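Local atomic coordinates of Adenylate/guanylate cyclase/hydrolase, alpha/beta fold family (Ruegeria pomeroyi, PDB entry 3MR7), a protein that probably acts as an adenylate cyclase, this chain being the N-terminal class III cyclase catalytic domain of a longer protein that also carries an alpha/beta-hydrolase region. Residues 30-35 and 83-88; 79-84 and 94-99. One frame throughout, in Å; residues are numbered along the deposited sequence.

Contact 1. Residues 30-35 and 83-88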
ATOM      1  N   LEU A  30       3.837  -3.249 -17.917  1.00 57.54           N
ATOM      2  CA  LEU A  30       5.170  -3.349 -17.323  1.00 60.31           C
ATOM      3  C   LEU A  30       6.251  -2.694 -18.194  1.00 60.13           C
ATOM      4  O   LEU A  30       7.253  -2.205 -17.673  1.00 65.95           O
ATOM      5  CB  LEU A  30       5.531  -4.805 -17.039  1.00 62.09           C
ATOM      6  CG  LEU A  30       4.548  -5.611 -16.184  1.00 63.34           C
ATOM      7  CD1 LEU A  30       4.988  -7.049 -16.161  1.00 61.76           C
ATOM      8  CD2 LEU A  30       4.465  -5.070 -14.762  1.00 65.72           C
ATOM      9  N   ASN A  31       6.047  -2.686 -19.512  1.00 50.85           N
ATOM     10  CA  ASN A  31       6.960  -1.996 -20.413  1.00 51.11           C
ATOM     11  C   ASN A  31       6.825  -0.483 -20.393  1.00 55.21           C
ATOM     12  O   ASN A  31       7.813   0.236 -20.567  1.00 59.11           O
ATOM     13  CB  ASN A  31       6.794  -2.478 -21.845  1.00 47.95           C
ATOM     14  CG  ASN A  31       7.301  -3.864 -22.042  1.00 52.19           C
ATOM     15  OD1 ASN A  31       8.085  -4.374 -21.241  1.00 57.73           O
ATOM     16  ND2 ASN A  31       6.849  -4.505 -23.112  1.00 44.42           N
ATOM     17  N   ARG A  32       5.598  -0.003 -20.224  1.00 43.77           N
ATOM     18  CA  ARG A  32       5.377   1.416 -20.050  1.00 44.90           C
ATOM     19  C   ARG A  32       6.162   1.893 -18.834  1.00 51.18           C
ATOM     20  O   ARG A  32       6.905   2.865 -18.923  1.00 51.52           O
ATOM     21  CB  ARG A  32       3.894   1.719 -19.865  1.00 51.74           C
ATOM     22  CG  ARG A  32       3.254   2.508 -20.996  1.00 53.58           C
ATOM     23  CD  ARG A  32       2.427   3.691 -20.469  1.00 60.10           C
ATOM     24  NE  ARG A  32       1.014   3.507 -20.055  1.00 62.30           N
ATOM     25  CZ  ARG A  32       0.250   2.420 -20.183  1.00 61.94           C
ATOM     26  NH1 ARG A  32      -1.015   2.451 -19.747  1.00 56.93           N
ATOM     27  NH2 ARG A  32       0.718   1.302 -20.720  1.00 57.13           N
ATOM     28  N   GLN A  33       6.020   1.210 -17.700  1.00 54.66           N
ATOM     29  CA  GLN A  33       6.674   1.690 -16.485  1.00 51.06           C
ATOM     30  C   GLN A  33       8.184   1.632 -16.646  1.00 53.94           C
ATOM     31  O   GLN A  33       8.891   2.536 -16.191  1.00 55.24           O
ATOM     32  CB  GLN A  33       6.178   0.990 -15.206  1.00 37.82           C
ATOM     33  CG  GLN A  33       7.125  -0.015 -14.600  1.00 56.68           C
ATOM     34  CD  GLN A  33       8.202   0.606 -13.720  1.00 55.83           C
ATOM     35  OE1 GLN A  33       9.151  -0.077 -13.342  1.00 68.42           O
ATOM     36  NE2 GLN A  33       8.077   1.889 -13.411  1.00 32.24           N
ATOM     37  N   LYS A  34       8.678   0.601 -17.323  1.00 47.10           N
ATOM     38  CA  LYS A  34      10.097   0.565 -17.618  1.00 55.19           C
ATOM     39  C   LYS A  34      10.510   1.837 -18.373  1.00 58.95           C
ATOM     40  O   LYS A  34      11.550   2.434 -18.084  1.00 68.06           O
ATOM     41  CB  LYS A  34      10.448  -0.679 -18.420  1.00 58.56           C
ATOM     42  CG  LYS A  34      10.669  -1.928 -17.605  1.00 52.39           C
ATOM     43  CD  LYS A  34      10.766  -3.104 -18.571  1.00 67.48           C
ATOM     44  CE  LYS A  34      11.612  -4.238 -18.019  1.00 79.51           C
ATOM     45  NZ  LYS A  34      12.674  -4.625 -19.013  1.00 86.49           N
ATOM     46  N   LEU A  35       9.680   2.251 -19.323  1.00 45.86           N
ATOM     47  CA  LEU A  35       9.896   3.492 -20.070  1.00 46.41           C
ATOM     48  C   LEU A  35       9.916   4.739 -19.205  1.00 46.67           C
ATOM     49  O   LEU A  35      10.809   5.557 -19.329  1.00 49.46           O
ATOM     50  CB  LEU A  35       8.813   3.712 -21.113  1.00 31.18           C
ATOM     51  CG  LEU A  35       9.117   5.006 -21.841  1.00 37.86           C
ATOM     52  CD1 LEU A  35      10.505   4.890 -22.453  1.00 38.08           C
ATOM     53  CD2 LEU A  35       8.088   5.289 -22.879  1.00 34.99           C
ATOM     54  N   GLN A  83      -0.088  13.937 -16.908  1.00 52.45           N
ATOM     55  CA  GLN A  83      -0.214  14.250 -18.324  1.00 59.25           C
ATOM     56  C   GLN A  83      -0.027  13.006 -19.170  1.00 60.31           C
ATOM     57  O   GLN A  83      -0.812  12.743 -20.074  1.00 68.15           O
ATOM     58  CB  GLN A  83       0.819  15.284 -18.745  1.00 68.54           C
ATOM     59  CG  GLN A  83       0.694  16.617 -18.059  1.00 82.59           C
ATOM     60  CD  GLN A  83       1.646  17.640 -18.648  1.00101.85           C
ATOM     61  OE1 GLN A  83       1.489  18.849 -18.441  1.00108.69           O
ATOM     62  NE2 GLN A  83       2.639  17.160 -19.403  1.00104.26           N
ATOM     63  N   ARG A  84       1.018  12.240 -18.875  1.00 53.21           N
ATOM     64  CA  ARG A  84       1.392  11.106 -19.713  1.00 59.25           C
ATOM     65  C   ARG A  84       0.319  10.007 -19.789  1.00 64.47           C
ATOM     66  O   ARG A  84       0.245   9.246 -20.764  1.00 64.29           O
ATOM     67  CB  ARG A  84       2.711  10.502 -19.231  1.00 63.16           C
ATOM     68  CG  ARG A  84       3.897  11.456 -19.197  1.00 68.00           C
ATOM     69  CD  ARG A  84       4.358  11.812 -20.577  1.00 78.05           C
ATOM     70  NE  ARG A  84       4.618  10.638 -21.421  1.00 87.35           N
ATOM     71  CZ  ARG A  84       5.832  10.157 -21.690  1.00 85.54           C
ATOM     72  NH1 ARG A  84       6.893  10.751 -21.157  1.00 89.74           N
ATOM     73  NH2 ARG A  84       5.987   9.091 -22.484  1.00 71.34           N
ATOM     74  N   GLU A  85      -0.514   9.920 -18.764  1.00 54.08           N
ATOM     75  CA  GLU A  85      -1.492   8.854 -18.703  1.00 49.24           C
ATOM     76  C   GLU A  85      -2.931   9.343 -18.899  1.00 61.98           C
ATOM     77  O   GLU A  85      -3.873   8.588 -18.672  1.00 63.92           O
ATOM     78  CB  GLU A  85      -1.368   8.113 -17.364  1.00 44.35           C
ATOM     79  CG  GLU A  85      -0.175   7.168 -17.291  1.00 50.92           C
ATOM     80  CD  GLU A  85      -0.375   5.894 -18.112  1.00 59.46           C
ATOM     81  OE1 GLU A  85      -1.004   4.946 -17.581  1.00 56.26           O
ATOM     82  OE2 GLU A  85       0.087   5.848 -19.282  1.00 57.75           O
ATOM     83  N   GLU A  86      -3.116  10.592 -19.319  1.00 60.18           N
ATOM     84  CA  GLU A  86      -4.463  11.161 -19.312  1.00 58.71           C
ATOM     85  C   GLU A  86      -5.363  10.653 -20.449  1.00 69.05           C
ATOM     86  O   GLU A  86      -6.591  10.755 -20.370  1.00 75.64           O
ATOM     87  CB  GLU A  86      -4.408  12.680 -19.317  1.00 53.01           C
ATOM     88  CG  GLU A  86      -4.051  13.230 -20.672  1.00 72.98           C
ATOM     89  CD  GLU A  86      -3.635  14.687 -20.632  1.00 84.75           C
ATOM     90  OE1 GLU A  86      -3.972  15.396 -19.644  1.00 76.18           O
ATOM     91  OE2 GLU A  86      -2.965  15.109 -21.606  1.00 88.49           O
ATOM     92  N   ASP A  87      -4.765  10.118 -21.509  1.00 67.08           N
ATOM     93  CA  ASP A  87      -5.557   9.592 -22.616  1.00 66.99           C
ATOM     94  C   ASP A  87      -5.732   8.083 -22.502  1.00 72.70           C
ATOM     95  O   ASP A  87      -6.276   7.436 -23.387  1.00 78.73           O
ATOM     96  CB  ASP A  87      -4.948   9.990 -23.954  1.00 71.71           C
ATOM     97  CG  ASP A  87      -5.117  11.470 -24.239  1.00 84.35           C
ATOM     98  OD1 ASP A  87      -6.275  11.939 -24.204  1.00 85.99           O
ATOM     99  OD2 ASP A  87      -4.105  12.169 -24.480  1.00 87.80           O
ATOM    100  N   THR A  88      -5.252   7.542 -21.391  1.00 70.67           N
ATOM    101  CA  THR A  88      -5.509   6.176 -20.981  1.00 65.80           C
ATOM    102  C   THR A  88      -6.665   6.221 -19.974  1.00 70.50           C
ATOM    103  O   THR A  88      -6.756   7.132 -19.157  1.00 65.69           O
ATOM    104  CB  THR A  88      -4.270   5.589 -20.279  1.00 63.33           C
ATOM    105  OG1 THR A  88      -3.162   5.564 -21.186  1.00 66.56           O
ATOM    106  CG2 THR A  88      -4.540   4.189 -19.734  1.00 62.13           C
TER
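Glu85 OE2 is gripped by Arg32 NE at 2.6 Å, in a salt bridge with a nearly straight hydrogen bond (163° at the hydrogen), and by the hydroxyl of Tyr36, which hydrogen-bonds the same oxygen. NE uses its hydrogen close to the guanidinium plane and reaches OE2 on the syn side, though lifted out of the carboxylate plane. The two flat groups are turned 46° against each other, and the pairing is lopsided, a short bond through NE and a weak one of 3.3 Å from Arg32 NH1 to Glu85 OE1. OE1 is also tied to the backbone N of Ile94, which leaves each carboxylate oxygen with two partners and should hold the group against rotation. Glu85 points its CB across the line of approach, and a bend at its second torsion (chi2 -74°) brings the carboxylate round to Arg32. Beside the guanidinium, Thr88 CG2 lies 3.9 Å from Arg32 NH1, an apolar neighbour at the close of the type I turn Glu85-Thr88. An alanine in place of Arg32 would probably leave the Glu85 carboxylate without its opposite charge and uncover the methyl of Thr88. On the outer side the contact thins to Leu35 CD2 against Arg84 NH2 at 4.4 Å, the latter engaged chiefly by Glu39. The bridge thus fastens the helix 27-47 to the turn that ends the helix 67-84, two of the helices of the alpha/beta cyclase catalytic domain.

Contact 2. Residues 79-84 and 94-99; sequences QAMQQR and IQYRIG
Met81, modelled as selenomethionine, drives its chain from segment 79-84, the last turns of helix 67-84, into the angle between Ile94 and Tyr96, and almost all the close packing is its doing. With CG anti to the carbonyl carbon (chi1 -72°) and further bends at the next two torsions, the chain curls so that SE and CE both face segment 94-99. SE stands beside the Tyr96 ring at its edge, 5.1 Å from the centroid and 3.9 Å from Tyr96 CE2, a Met-aromatic contact. Met81 CG follows the same border of the ring, 4.2 Å from Tyr96 CD2. The methyl CE sits between the ring and Ile94, 3.7 Å from Ile94 CG2 and 3.5 Å from Ile94 O; its spacing to the ring is too short in the model to be relied on. Ile94 thereby offers its CG2 branch to the methionine, while its CG1 branch leads off to the helix 27-47. That helix also places Tyr36 against Met81, in a mostly apolar, buried setting.

Towards solvent the fit is much slacker. Gln95 is partly exposed and gives little more than its CA, 4.5 Å from Met81 CE, its side chain lying instead against Pro129. Gln82 points its CB away from the strand and touches Pro172 and Ala174. No hydrogen bond joins the two segments; just beyond them, Gln78 NE2 of the same helix reaches Tyr96 O. The helix belongs to a beta-alpha-beta crossover of the cyclase domain, in which 67-84 connects strand 59-64 to strand 96-107, with strand 4-15 paired between them.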
ATOM      1  N   GLN A  79       3.405  15.216 -11.593  1.00 45.68           N
ATOM      2  CA  GLN A  79       2.724  16.061 -12.573  1.00 44.07           C
ATOM      3  C   GLN A  79       2.881  15.615 -14.035  1.00 51.42           C
ATOM      4  O   GLN A  79       1.977  15.827 -14.860  1.00 54.68           O
ATOM      5  CB  GLN A  79       3.162  17.507 -12.431  1.00 39.96           C
ATOM      6  CG  GLN A  79       2.717  18.161 -11.135  1.00 45.85           C
ATOM      7  CD  GLN A  79       3.551  19.379 -10.828  1.00 61.45           C
ATOM      8  OE1 GLN A  79       4.488  19.703 -11.563  1.00 70.14           O
ATOM      9  NE2 GLN A  79       3.226  20.060  -9.746  1.00 66.46           N
ATOM     10  N   ALA A  80       4.018  15.007 -14.367  1.00 40.89           N
ATOM     11  CA  ALA A  80       4.212  14.562 -15.730  1.00 42.39           C
ATOM     12  C   ALA A  80       3.392  13.284 -15.928  1.00 54.73           C
ATOM     13  O   ALA A  80       2.856  13.016 -17.008  1.00 55.67           O
ATOM     14  CB  ALA A  80       5.672  14.314 -16.005  1.00 30.89           C
HETATM   15  N   MSE A  81       3.288  12.503 -14.866  1.00 47.67           N
HETATM   16  CA  MSE A  81       2.593  11.238 -14.966  1.00 50.18           C
HETATM   17  C   MSE A  81       1.124  11.491 -15.142  1.00 55.23           C
HETATM   18  O   MSE A  81       0.448  10.702 -15.799  1.00 59.64           O
HETATM   19  CB  MSE A  81       2.842  10.356 -13.748  1.00 39.75           C
HETATM   20  CG  MSE A  81       4.244   9.792 -13.729  1.00 37.49           C
HETATM   21 SE   MSE A  81       4.465   8.400 -15.099  0.84 62.51          SE
HETATM   22  CE  MSE A  81       3.479   6.968 -14.197  1.00 57.68           C
ATOM     23  N   GLN A  82       0.628  12.590 -14.567  1.00 39.58           N
ATOM     24  CA  GLN A  82      -0.768  12.942 -14.790  1.00 51.31           C
ATOM     25  C   GLN A  82      -1.007  13.216 -16.275  1.00 52.22           C
ATOM     26  O   GLN A  82      -2.001  12.775 -16.830  1.00 55.88           O
ATOM     27  CB  GLN A  82      -1.234  14.127 -13.921  1.00 55.75           C
ATOM     28  CG  GLN A  82      -2.469  14.849 -14.483  1.00 67.21           C
ATOM     29  CD  GLN A  82      -3.158  15.740 -13.453  1.00 88.67           C
ATOM     30  OE1 GLN A  82      -2.516  16.286 -12.557  1.00 93.03           O
ATOM     31  NE2 GLN A  82      -4.473  15.897 -13.586  1.00 96.09           N
ATOM     32  N   GLN A  83      -0.088  13.937 -16.908  1.00 52.45           N
ATOM     33  CA  GLN A  83      -0.214  14.250 -18.324  1.00 59.25           C
ATOM     34  C   GLN A  83      -0.027  13.006 -19.170  1.00 60.31           C
ATOM     35  O   GLN A  83      -0.812  12.743 -20.074  1.00 68.15           O
ATOM     36  CB  GLN A  83       0.819  15.284 -18.745  1.00 68.54           C
ATOM     37  CG  GLN A  83       0.694  16.617 -18.059  1.00 82.59           C
ATOM     38  CD  GLN A  83       1.646  17.640 -18.648  1.00101.85           C
ATOM     39  OE1 GLN A  83       1.489  18.849 -18.441  1.00108.69           O
ATOM     40  NE2 GLN A  83       2.639  17.160 -19.403  1.00104.26           N
ATOM     41  N   ARG A  84       1.018  12.240 -18.875  1.00 53.21           N
ATOM     42  CA  ARG A  84       1.392  11.106 -19.713  1.00 59.25           C
ATOM     43  C   ARG A  84       0.319  10.007 -19.789  1.00 64.47           C
ATOM     44  O   ARG A  84       0.245   9.246 -20.764  1.00 64.29           O
ATOM     45  CB  ARG A  84       2.711  10.502 -19.231  1.00 63.16           C
ATOM     46  CG  ARG A  84       3.897  11.456 -19.197  1.00 68.00           C
ATOM     47  CD  ARG A  84       4.358  11.812 -20.577  1.00 78.05           C
ATOM     48  NE  ARG A  84       4.618  10.638 -21.421  1.00 87.35           N
ATOM     49  CZ  ARG A  84       5.832  10.157 -21.690  1.00 85.54           C
ATOM     50  NH1 ARG A  84       6.893  10.751 -21.157  1.00 89.74           N
ATOM     51  NH2 ARG A  84       5.987   9.091 -22.484  1.00 71.34           N
ATOM     52  N   ILE A  94      -1.038   3.989 -15.184  1.00 57.19           N
ATOM     53  CA  ILE A  94       0.066   3.660 -14.302  1.00 57.16           C
ATOM     54  C   ILE A  94       0.182   4.825 -13.348  1.00 52.91           C
ATOM     55  O   ILE A  94       0.186   5.965 -13.773  1.00 62.91           O
ATOM     56  CB  ILE A  94       1.394   3.519 -15.088  1.00 52.40           C
ATOM     57  CG1 ILE A  94       1.320   2.327 -16.037  1.00 57.83           C
ATOM     58  CG2 ILE A  94       2.589   3.406 -14.147  1.00 40.40           C
ATOM     59  CD1 ILE A  94       2.672   1.827 -16.533  1.00 64.10           C
ATOM     60  N   GLN A  95       0.244   4.564 -12.057  1.00 47.78           N
ATOM     61  CA  GLN A  95       0.523   5.652 -11.138  1.00 48.57           C
ATOM     62  C   GLN A  95       1.526   5.249 -10.102  1.00 45.97           C
ATOM     63  O   GLN A  95       1.470   4.135  -9.573  1.00 42.64           O
ATOM     64  CB  GLN A  95      -0.727   6.095 -10.411  1.00 42.20           C
ATOM     65  CG  GLN A  95      -1.799   6.656 -11.273  1.00 43.79           C
ATOM     66  CD  GLN A  95      -3.079   6.894 -10.466  1.00 50.24           C
ATOM     67  OE1 GLN A  95      -3.714   5.949  -9.979  1.00 54.90           O
ATOM     68  NE2 GLN A  95      -3.438   8.152 -10.295  1.00 42.72           N
ATOM     69  N   TYR A  96       2.424   6.165  -9.785  1.00 38.86           N
ATOM     70  CA  TYR A  96       3.343   5.918  -8.692  1.00 40.27           C
ATOM     71  C   TYR A  96       2.801   6.431  -7.336  1.00 45.47           C
ATOM     72  O   TYR A  96       1.886   7.253  -7.305  1.00 47.39           O
ATOM     73  CB  TYR A  96       4.685   6.519  -9.040  1.00 33.68           C
ATOM     74  CG  TYR A  96       5.331   5.847 -10.231  1.00 41.72           C
ATOM     75  CD1 TYR A  96       5.893   4.583 -10.120  1.00 53.12           C
ATOM     76  CD2 TYR A  96       5.383   6.476 -11.460  1.00 41.69           C
ATOM     77  CE1 TYR A  96       6.485   3.972 -11.206  1.00 52.19           C
ATOM     78  CE2 TYR A  96       5.956   5.889 -12.535  1.00 43.70           C
ATOM     79  CZ  TYR A  96       6.515   4.639 -12.422  1.00 51.47           C
ATOM     80  OH  TYR A  96       7.093   4.058 -13.540  1.00 54.17           O
ATOM     81  N   ARG A  97       3.320   5.895  -6.230  1.00 46.94           N
ATOM     82  CA  ARG A  97       3.105   6.470  -4.887  1.00 47.95           C
ATOM     83  C   ARG A  97       4.453   7.010  -4.436  1.00 54.25           C
ATOM     84  O   ARG A  97       5.483   6.436  -4.779  1.00 56.90           O
ATOM     85  CB  ARG A  97       2.616   5.405  -3.888  1.00 38.95           C
ATOM     86  CG  ARG A  97       1.166   4.973  -4.064  1.00 40.89           C
ATOM     87  CD  ARG A  97       0.754   4.172  -2.888  1.00 46.09           C
ATOM     88  NE  ARG A  97       1.725   3.115  -2.710  1.00 56.67           N
ATOM     89  CZ  ARG A  97       1.549   1.885  -3.159  1.00 56.58           C
ATOM     90  NH1 ARG A  97       0.415   1.575  -3.762  1.00 52.58           N
ATOM     91  NH2 ARG A  97       2.500   0.969  -3.009  1.00 46.15           N
ATOM     92  N   ILE A  98       4.480   8.110  -3.694  1.00 46.23           N
ATOM     93  CA  ILE A  98       5.773   8.631  -3.250  1.00 43.53           C
ATOM     94  C   ILE A  98       5.724   9.140  -1.846  1.00 45.42           C
ATOM     95  O   ILE A  98       4.793   9.824  -1.474  1.00 52.04           O
ATOM     96  CB  ILE A  98       6.296   9.745  -4.154  1.00 48.62           C
ATOM     97  CG1 ILE A  98       6.526   9.207  -5.569  1.00 44.08           C
ATOM     98  CG2 ILE A  98       7.582  10.325  -3.582  1.00 51.62           C
ATOM     99  CD1 ILE A  98       6.711  10.267  -6.616  1.00 37.65           C
ATOM    100  N   GLY A  99       6.725   8.755  -1.067  1.00 46.71           N
ATOM    101  CA  GLY A  99       6.929   9.260   0.281  1.00 47.16           C
ATOM    102  C   GLY A  99       8.285   9.943   0.412  1.00 49.80           C
ATOM    103  O   GLY A  99       9.261   9.599  -0.240  1.00 51.81           O
TER

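Overall arrangement
Contacts 1 and 2 lie with their centres 9 Å apart at one end of the domain, sharing Gln83 and Arg84 at the end of helix 67-84. Ile94 is one direct join between them: its N is a probable hydrogen-bond partner of Glu85 OE1 at 2.6 Å, while its CD1 rests 3.6 Å from Arg32 CB. The polar, surface bridge of contact 1 flanks the buried apolar wedge of contact 2, and together they tie helix 27-47, helix 67-84 and the residues leading into strand 96-107. Tyr96 also packs on Leu21 of the second subunit, which places this side of contact 2 by the dimer interface; neither contact is known to line a ligand site.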